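Local coordinates for protein Alpha/beta hydrolase (Paenibacillus sp. VTT E-133280, PDB 6TJ2) that probably hydrolyses methyl salicylate to salicylic acid, as an extracellular alpha/beta-hydrolase related to tobacco salicylic acid binding protein 2, at residues A[43-48]-A[70-75]; A[110-115]-A[133-138]. One frame throughout, in Å; residues are numbered along the deposited sequence.

Interaction 1: residues A[43-48]-A[70-75]; sequences TPLTFV and LGHTVY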
ATOM      1  N   THR A  43      20.855  -7.442  20.139  1.00 19.58           N
ATOM      2  CA  THR A  43      21.309  -6.641  21.290  1.00 22.91           C
ATOM      3  C   THR A  43      20.071  -6.250  22.092  1.00 18.83           C
ATOM      4  O   THR A  43      19.100  -5.823  21.495  1.00 17.05           O
ATOM      5  CB  THR A  43      21.946  -5.330  20.755  1.00 24.76           C
ATOM      6  OG1 THR A  43      23.040  -5.631  19.892  1.00 37.33           O
ATOM      7  CG2 THR A  43      22.342  -4.362  21.843  1.00 30.78           C
ATOM      8  N   PRO A  44      20.060  -6.328  23.434  1.00 15.66           N
ATOM      9  CA  PRO A  44      18.912  -5.864  24.202  1.00 15.80           C
ATOM     10  C   PRO A  44      18.692  -4.351  24.059  1.00 13.96           C
ATOM     11  O   PRO A  44      19.637  -3.569  23.957  1.00 15.74           O
ATOM     12  CB  PRO A  44      19.234  -6.254  25.646  1.00 16.53           C
ATOM     13  CG  PRO A  44      20.266  -7.325  25.499  1.00 18.42           C
ATOM     14  CD  PRO A  44      21.070  -6.972  24.286  1.00 18.20           C
ATOM     15  N   LEU A  45      17.435  -4.001  23.983  1.00 13.62           N
ATOM     16  CA  LEU A  45      16.941  -2.630  23.814  1.00 13.94           C
ATOM     17  C   LEU A  45      16.110  -2.249  25.053  1.00 12.90           C
ATOM     18  O   LEU A  45      15.536  -3.127  25.727  1.00 14.19           O
ATOM     19  CB  LEU A  45      16.056  -2.544  22.564  1.00 13.86           C
ATOM     20  CG  LEU A  45      16.771  -2.851  21.248  1.00 15.00           C
ATOM     21  CD1 LEU A  45      15.738  -2.856  20.139  1.00 16.36           C
ATOM     22  CD2 LEU A  45      17.848  -1.864  20.939  1.00 17.68           C
ATOM     23  N   THR A  46      16.044  -0.950  25.313  1.00 13.23           N
ATOM     24  CA  THR A  46      15.145  -0.438  26.343  1.00 13.57           C
ATOM     25  C   THR A  46      14.105   0.390  25.600  1.00 12.61           C
ATOM     26  O   THR A  46      14.482   1.320  24.869  1.00 14.34           O
ATOM     27  CB  THR A  46      15.876   0.385  27.387  1.00 15.07           C
ATOM     28  OG1 THR A  46      16.762  -0.526  28.065  1.00 18.09           O
ATOM     29  CG2 THR A  46      14.947   1.033  28.388  1.00 15.01           C
ATOM     30  N   PHE A  47      12.849   0.088  25.782  1.00 11.62           N
ATOM     31  CA  PHE A  47      11.696   0.818  25.184  1.00 11.69           C
ATOM     32  C   PHE A  47      10.994   1.600  26.277  1.00 11.15           C
ATOM     33  O   PHE A  47      10.720   1.078  27.389  1.00 12.21           O
ATOM     34  CB  PHE A  47      10.711  -0.183  24.596  1.00 11.94           C
ATOM     35  CG  PHE A  47      11.200  -0.842  23.347  1.00 11.78           C
ATOM     36  CD1 PHE A  47      10.855  -0.339  22.080  1.00 12.20           C
ATOM     37  CD2 PHE A  47      11.882  -2.040  23.433  1.00 12.58           C
ATOM     38  CE1 PHE A  47      11.302  -0.994  20.939  1.00 12.83           C
ATOM     39  CE2 PHE A  47      12.285  -2.702  22.285  1.00 13.30           C
ATOM     40  CZ  PHE A  47      11.975  -2.176  21.049  1.00 13.16           C
ATOM     41  N   VAL A  48      10.580   2.807  25.943  1.00 11.14           N
ATOM     42  CA  VAL A  48       9.583   3.609  26.687  1.00 10.72           C
ATOM     43  C   VAL A  48       8.389   3.768  25.752  1.00 10.75           C
ATOM     44  O   VAL A  48       8.531   4.447  24.713  1.00 10.91           O
ATOM     45  CB  VAL A  48      10.152   4.956  27.143  1.00 11.77           C
ATOM     46  CG1 VAL A  48       9.093   5.785  27.837  1.00 11.86           C
ATOM     47  CG2 VAL A  48      11.343   4.785  28.095  1.00 12.31           C
ATOM     48  N   LEU A  70      11.798 -11.420  24.830  1.00 16.23           N
ATOM     49  CA  LEU A  70      12.924 -11.310  23.892  1.00 16.99           C
ATOM     50  C   LEU A  70      14.152 -10.709  24.565  1.00 16.02           C
ATOM     51  O   LEU A  70      15.170 -10.549  23.870  1.00 19.25           O
ATOM     52  CB  LEU A  70      12.475 -10.450  22.701  1.00 18.08           C
ATOM     53  CG  LEU A  70      11.411 -11.064  21.811  1.00 18.31           C
ATOM     54  CD1 LEU A  70      10.890 -10.064  20.809  1.00 20.99           C
ATOM     55  CD2 LEU A  70      11.944 -12.309  21.122  1.00 20.18           C
ATOM     56  N   GLY A  71      14.074 -10.332  25.847  1.00 15.61           N
ATOM     57  CA  GLY A  71      15.220  -9.821  26.603  1.00 17.19           C
ATOM     58  C   GLY A  71      15.256  -8.317  26.707  1.00 15.93           C
ATOM     59  O   GLY A  71      16.267  -7.771  27.181  1.00 16.95           O
ATOM     60  N   HIS A  72      14.263  -7.608  26.160  1.00 13.68           N
ATOM     61  CA  HIS A  72      14.235  -6.138  26.189  1.00 12.97           C
ATOM     62  C   HIS A  72      13.626  -5.616  27.502  1.00 12.81           C
ATOM     63  O   HIS A  72      12.772  -6.291  28.116  1.00 14.88           O
ATOM     64  CB  HIS A  72      13.480  -5.640  24.938  1.00 13.02           C
ATOM     65  CG  HIS A  72      14.060  -6.212  23.696  1.00 12.75           C
ATOM     66  ND1 HIS A  72      15.381  -6.012  23.373  1.00 14.86           N
ATOM     67  CD2 HIS A  72      13.535  -7.045  22.778  1.00 13.12           C
ATOM     68  CE1 HIS A  72      15.624  -6.638  22.212  1.00 14.39           C
ATOM     69  NE2 HIS A  72      14.520  -7.263  21.850  1.00 13.50           N
ATOM     70  N   THR A  73      14.035  -4.435  27.869  1.00 12.62           N
ATOM     71  CA  THR A  73      13.496  -3.711  29.025  1.00 12.53           C
ATOM     72  C   THR A  73      12.384  -2.781  28.510  1.00 11.84           C
ATOM     73  O   THR A  73      12.593  -2.131  27.484  1.00 12.95           O
ATOM     74  CB  THR A  73      14.584  -2.943  29.750  1.00 13.33           C
ATOM     75  OG1 THR A  73      15.545  -3.913  30.192  1.00 16.49           O
ATOM     76  CG2 THR A  73      14.052  -2.203  30.957  1.00 13.42           C
ATOM     77  N   VAL A  74      11.232  -2.833  29.145  1.00 11.45           N
ATOM     78  CA  VAL A  74      10.062  -2.095  28.604  1.00 11.42           C
ATOM     79  C   VAL A  74       9.407  -1.302  29.738  1.00 11.50           C
ATOM     80  O   VAL A  74       8.980  -1.912  30.744  1.00 13.44           O
ATOM     81  CB  VAL A  74       9.044  -3.017  27.943  1.00 11.90           C
ATOM     82  CG1 VAL A  74       7.912  -2.214  27.325  1.00 12.36           C
ATOM     83  CG2 VAL A  74       9.685  -3.936  26.910  1.00 12.30           C
ATOM     84  N   TYR A  75       9.294  -0.007  29.568  1.00 10.92           N
ATOM     85  CA  TYR A  75       8.572   0.916  30.486  1.00 11.80           C
ATOM     86  C   TYR A  75       7.307   1.381  29.780  1.00 11.80           C
ATOM     87  O   TYR A  75       7.361   1.753  28.578  1.00 11.69           O
ATOM     88  CB  TYR A  75       9.436   2.103  30.868  1.00 11.59           C
ATOM     89  CG  TYR A  75      10.680   1.721  31.608  1.00 11.83           C
ATOM     90  CD1 TYR A  75      11.897   1.597  30.947  1.00 13.21           C
ATOM     91  CD2 TYR A  75      10.632   1.425  32.947  1.00 13.35           C
ATOM     92  CE1 TYR A  75      13.047   1.194  31.600  1.00 12.86           C
ATOM     93  CE2 TYR A  75      11.786   1.064  33.617  1.00 14.14           C
ATOM     94  CZ  TYR A  75      12.978   0.949  32.953  1.00 14.48           C
ATOM     95  OH  TYR A  75      14.122   0.586  33.645  1.00 16.22           O
TER

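Interaction 2: residues A[110-115]-A[133-138]; sequences DFILLG and RIKRIV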
ATOM      1  N   ASP A 110      19.453   6.127  26.939  1.00 13.79           N
ATOM      2  CA  ASP A 110      19.799   5.297  25.775  1.00 15.13           C
ATOM      3  C   ASP A 110      18.623   4.377  25.444  1.00 13.56           C
ATOM      4  O   ASP A 110      18.825   3.207  25.136  1.00 15.79           O
ATOM      5  CB  ASP A 110      21.071   4.492  26.082  1.00 17.64           C
ATOM      6  CG  ASP A 110      21.718   3.894  24.849  1.00 24.21           C
ATOM      7  OD1 ASP A 110      21.716   4.554  23.763  1.00 28.84           O
ATOM      8  OD2 ASP A 110      22.234   2.750  25.001  1.00 29.36           O
ATOM      9  N   PHE A 111      17.423   4.952  25.394  1.00 13.48           N
ATOM     10  CA  PHE A 111      16.190   4.188  25.185  1.00 12.03           C
ATOM     11  C   PHE A 111      15.562   4.573  23.836  1.00 13.35           C
ATOM     12  O   PHE A 111      15.767   5.648  23.251  1.00 12.96           O
ATOM     13  CB  PHE A 111      15.226   4.342  26.364  1.00 11.98           C
ATOM     14  CG  PHE A 111      14.761   5.728  26.663  1.00 12.78           C
ATOM     15  CD1 PHE A 111      13.737   6.359  25.939  1.00 13.09           C
ATOM     16  CD2 PHE A 111      15.346   6.426  27.696  1.00 13.80           C
ATOM     17  CE1 PHE A 111      13.329   7.635  26.284  1.00 14.18           C
ATOM     18  CE2 PHE A 111      14.964   7.714  27.991  1.00 14.36           C
ATOM     19  CZ  PHE A 111      13.966   8.333  27.285  1.00 14.95           C
ATOM     20  N   ILE A 112      14.716   3.650  23.437  1.00 12.02           N
ATOM     21  CA  ILE A 112      13.844   3.825  22.244  1.00 12.28           C
ATOM     22  C   ILE A 112      12.554   4.451  22.738  1.00 11.89           C
ATOM     23  O   ILE A 112      11.849   3.814  23.549  1.00 11.92           O
ATOM     24  CB  ILE A 112      13.585   2.477  21.562  1.00 12.36           C
ATOM     25  CG1 ILE A 112      14.906   1.799  21.187  1.00 15.98           C
ATOM     26  CG2 ILE A 112      12.696   2.676  20.348  1.00 12.20           C
ATOM     27  CD1 ILE A 112      14.803   0.421  20.862  1.00 21.54           C
ATOM     28  N   LEU A 113      12.225   5.656  22.294  1.00 10.59           N
ATOM     29  CA  LEU A 113      10.990   6.336  22.724  1.00 11.72           C
ATOM     30  C   LEU A 113       9.976   6.060  21.623  1.00 10.46           C
ATOM     31  O   LEU A 113      10.168   6.557  20.475  1.00 11.23           O
ATOM     32  CB  LEU A 113      11.258   7.824  22.904  1.00 11.52           C
ATOM     33  CG  LEU A 113      10.047   8.634  23.392  1.00 11.40           C
ATOM     34  CD1 LEU A 113       9.572   8.115  24.755  1.00 12.61           C
ATOM     35  CD2 LEU A 113      10.445  10.121  23.451  1.00 12.38           C
ATOM     36  N   LEU A 114       8.930   5.303  21.931  1.00 10.66           N
ATOM     37  CA  LEU A 114       7.950   4.825  20.915  1.00 11.26           C
ATOM     38  C   LEU A 114       6.583   5.332  21.281  1.00 11.28           C
ATOM     39  O   LEU A 114       6.156   5.097  22.431  1.00 11.78           O
ATOM     40  CB  LEU A 114       8.045   3.307  20.835  1.00 12.75           C
ATOM     41  CG  LEU A 114       7.212   2.620  19.742  1.00 13.36           C
ATOM     42  CD1 LEU A 114       7.874   1.288  19.378  1.00 15.26           C
ATOM     43  CD2 LEU A 114       5.769   2.443  20.145  1.00 13.52           C
ATOM     44  N   GLY A 115       5.887   5.961  20.355  1.00  9.61           N
ATOM     45  CA  GLY A 115       4.522   6.471  20.585  1.00 11.53           C
ATOM     46  C   GLY A 115       3.566   5.906  19.584  1.00 10.29           C
ATOM     47  O   GLY A 115       3.944   5.681  18.430  1.00 10.92           O
ATOM     48  N   ARG A 133      18.861  11.769  26.155  1.00 14.02           N
ATOM     49  CA  ARG A 133      18.496  10.463  26.771  1.00 14.60           C
ATOM     50  C   ARG A 133      18.013   9.445  25.716  1.00 14.50           C
ATOM     51  O   ARG A 133      17.838   8.291  26.066  1.00 15.03           O
ATOM     52  CB  ARG A 133      17.429  10.627  27.847  1.00 15.42           C
ATOM     53  CG  ARG A 133      17.904  11.381  29.068  1.00 15.09           C
ATOM     54  CD  ARG A 133      16.794  11.422  30.081  1.00 15.03           C
ATOM     55  NE  ARG A 133      17.237  12.199  31.238  1.00 16.61           N
ATOM     56  CZ  ARG A 133      17.752  11.690  32.331  1.00 18.43           C
ATOM     57  NH1 ARG A 133      17.887  10.393  32.497  1.00 17.94           N
ATOM     58  NH2 ARG A 133      18.167  12.531  33.270  1.00 19.55           N
ATOM     59  N   ILE A 134      17.776   9.875  24.487  1.00 14.08           N
ATOM     60  CA  ILE A 134      17.005   9.071  23.513  1.00 13.38           C
ATOM     61  C   ILE A 134      17.929   8.504  22.436  1.00 12.86           C
ATOM     62  O   ILE A 134      18.655   9.292  21.783  1.00 15.94           O
ATOM     63  CB  ILE A 134      15.880   9.936  22.934  1.00 13.80           C
ATOM     64  CG1 ILE A 134      14.907  10.406  24.021  1.00 15.76           C
ATOM     65  CG2 ILE A 134      15.161   9.162  21.837  1.00 14.73           C
ATOM     66  CD1 ILE A 134      14.014  11.519  23.549  1.00 17.13           C
ATOM     67  N   LYS A 135      17.885   7.198  22.266  1.00 13.07           N
ATOM     68  CA  LYS A 135      18.633   6.494  21.206  1.00 13.09           C
ATOM     69  C   LYS A 135      17.952   6.660  19.834  1.00 14.06           C
ATOM     70  O   LYS A 135      18.636   6.826  18.819  1.00 14.69           O
ATOM     71  CB  LYS A 135      18.794   5.023  21.599  1.00 16.04           C
ATOM     72  CG  LYS A 135      19.499   4.117  20.591  1.00 20.70           C
ATOM     73  CD  LYS A 135      19.234   2.644  20.857  1.00 27.61           C
ATOM     74  CE  LYS A 135      20.366   1.842  21.422  1.00 31.39           C
ATOM     75  NZ  LYS A 135      21.625   2.078  20.667  1.00 31.14           N
ATOM     76  N   ARG A 136      16.627   6.520  19.793  1.00 12.86           N
ATOM     77  CA  ARG A 136      15.837   6.488  18.541  1.00 12.80           C
ATOM     78  C   ARG A 136      14.392   6.773  18.924  1.00 11.17           C
ATOM     79  O   ARG A 136      13.957   6.371  20.022  1.00 12.59           O
ATOM     80  CB  ARG A 136      16.011   5.134  17.841  1.00 13.40           C
ATOM     81  CG  ARG A 136      15.226   4.963  16.547  1.00 13.35           C
ATOM     82  CD  ARG A 136      15.615   3.722  15.755  1.00 14.78           C
ATOM     83  NE  ARG A 136      16.874   3.854  15.085  1.00 15.74           N
ATOM     84  CZ  ARG A 136      17.031   4.301  13.807  1.00 17.50           C
ATOM     85  NH1 ARG A 136      16.051   4.664  12.950  1.00 14.86           N
ATOM     86  NH2 ARG A 136      18.276   4.384  13.361  1.00 22.83           N
ATOM     87  N   ILE A 137      13.690   7.453  18.045  1.00 10.97           N
ATOM     88  CA  ILE A 137      12.260   7.796  18.239  1.00 11.45           C
ATOM     89  C   ILE A 137      11.453   7.007  17.226  1.00 11.79           C
ATOM     90  O   ILE A 137      11.765   7.064  16.006  1.00 12.99           O
ATOM     91  CB  ILE A 137      12.045   9.292  18.113  1.00 12.63           C
ATOM     92  CG1 ILE A 137      12.930  10.102  19.055  1.00 14.03           C
ATOM     93  CG2 ILE A 137      10.582   9.591  18.306  1.00 13.97           C
ATOM     94  CD1 ILE A 137      12.935  11.597  18.704  1.00 16.19           C
ATOM     95  N   VAL A 138      10.475   6.239  17.676  1.00 10.68           N
ATOM     96  CA  VAL A 138       9.673   5.361  16.806  1.00 11.05           C
ATOM     97  C   VAL A 138       8.240   5.844  16.845  1.00 11.25           C
ATOM     98  O   VAL A 138       7.627   5.859  17.928  1.00 11.81           O
ATOM     99  CB  VAL A 138       9.792   3.878  17.201  1.00 11.46           C
ATOM    100  CG1 VAL A 138       8.907   3.022  16.314  1.00 11.74           C
ATOM    101  CG2 VAL A 138      11.243   3.431  17.137  1.00 11.91           C
TER

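Interaction 1: residues A[43-48]-A[70-75]
Three backbone bonds run between L45, F47 and their partners T73 and Y75, joining 46-48 to 73-75 as parallel strands with nearly parallel axes. T73 N gives to L45 O, F47 N to T73 O at 2.8 Å, and Y75 N to F47 O, so 43-48 offers F47 N and the carbonyl oxygens of L45 and F47. Weaker CA-H...O contacts, such as T46 CA to T73 O at 3.3 Å, fill the gaps.

Ahead of the strands, a side chain takes over the backbone's role. H72 ND1 accepts the N-H of L45 at 2.9 Å, the donor lying 14° out of the imidazole plane. With CG beside its own backbone N (chi1 -54°), the ring lies alongside L45, and CE1 meets T43 O edge-on at 3.6 Å. With ND1 as acceptor, the proton of a neutral ring would be expected on NE2.

The aromatic contact is T-shaped: the edge of F47 faces the H72 ring, planes at 80° and centroids 6.0 Å apart. On the side that carries T46, T73 and Y75, T46 CG2 approaches the edge of the tyrosine ring at CE1, 3.7 Å away, and V48 CG2 packs on Y75 CB.

G71, in positive phi, ends helix 61-69 with a Schellman motif and turns the chain into its strand, completing a beta-alpha-beta unit. L67 of that helix packs on F47, H72 and V74; strand 111-117 flanks 46-50 on its other side, leaving 73-75 at the sheet's edge within this chain.

Interaction 2: residues A[110-115]-A[133-138]
F111 carries its CG between backbone N and carbonyl carbon (chi1 60°), a crowded position that brings the ring beside R133 and I134; D110, with CG anti to N (chi1 -165°), reaches back to K135. The two segments lie on neighbouring parallel strands of the alpha/beta-hydrolase sheet, joined through helix 119-129, and a beta bulge at K135 shifts their register by one residue. Before it F111 pairs with I134; after it I112, L113 and L114 pair with R136, I137 and V138.

F111 O takes the N-H of K135 at 2.8 Å, with the donor tilted 32° from the carbonyl plane. Beyond the bulge the bonds L113 N to R136 O, V138 N to L113 O and G115 N to V138 O are regular. R133 O sits over one face of the F111 ring, and CE1 of that ring rests on I134 CG1 at 3.9 Å. L113 CD2 meets I134 CD1 on this side, where I123 and S127 of helix 119-129 cover L113, I134 and I137, and I103 of helix 92-105 meets F111. The other side is closed by I112 CG2 on V138 CG2 at 3.6 Å and by L114 CD1 on V138 CG1.

R136 turns its guanidinium away, to S227 and to D184 of the second subunit. K135 NZ has its stronger partner in D285, and its salt bridge to D110 OD1 is long, at 4.0 Å.

Interactions 1 and 2 each join the strands of a beta-alpha-beta unit in one parallel sheet, their centres about 11 Å apart. Strands 46-50 and 111-117 lie side by side and join them: T46 O and I112 N are 2.7 Å apart and V48 N and I112 O 2.9 Å, both probable hydrogen bonds. Side chains meet too, L45 CD1 touching I112 CD1 at 3.5 Å. Interaction 1 forms the partly exposed margin, whereas interaction 2 is buried and runs toward the probable active site. G115 opens what is probably a GxSxG nucleophile elbow, whose S117 probably forms a catalytic triad with H264 and D234, as in related hydrolases.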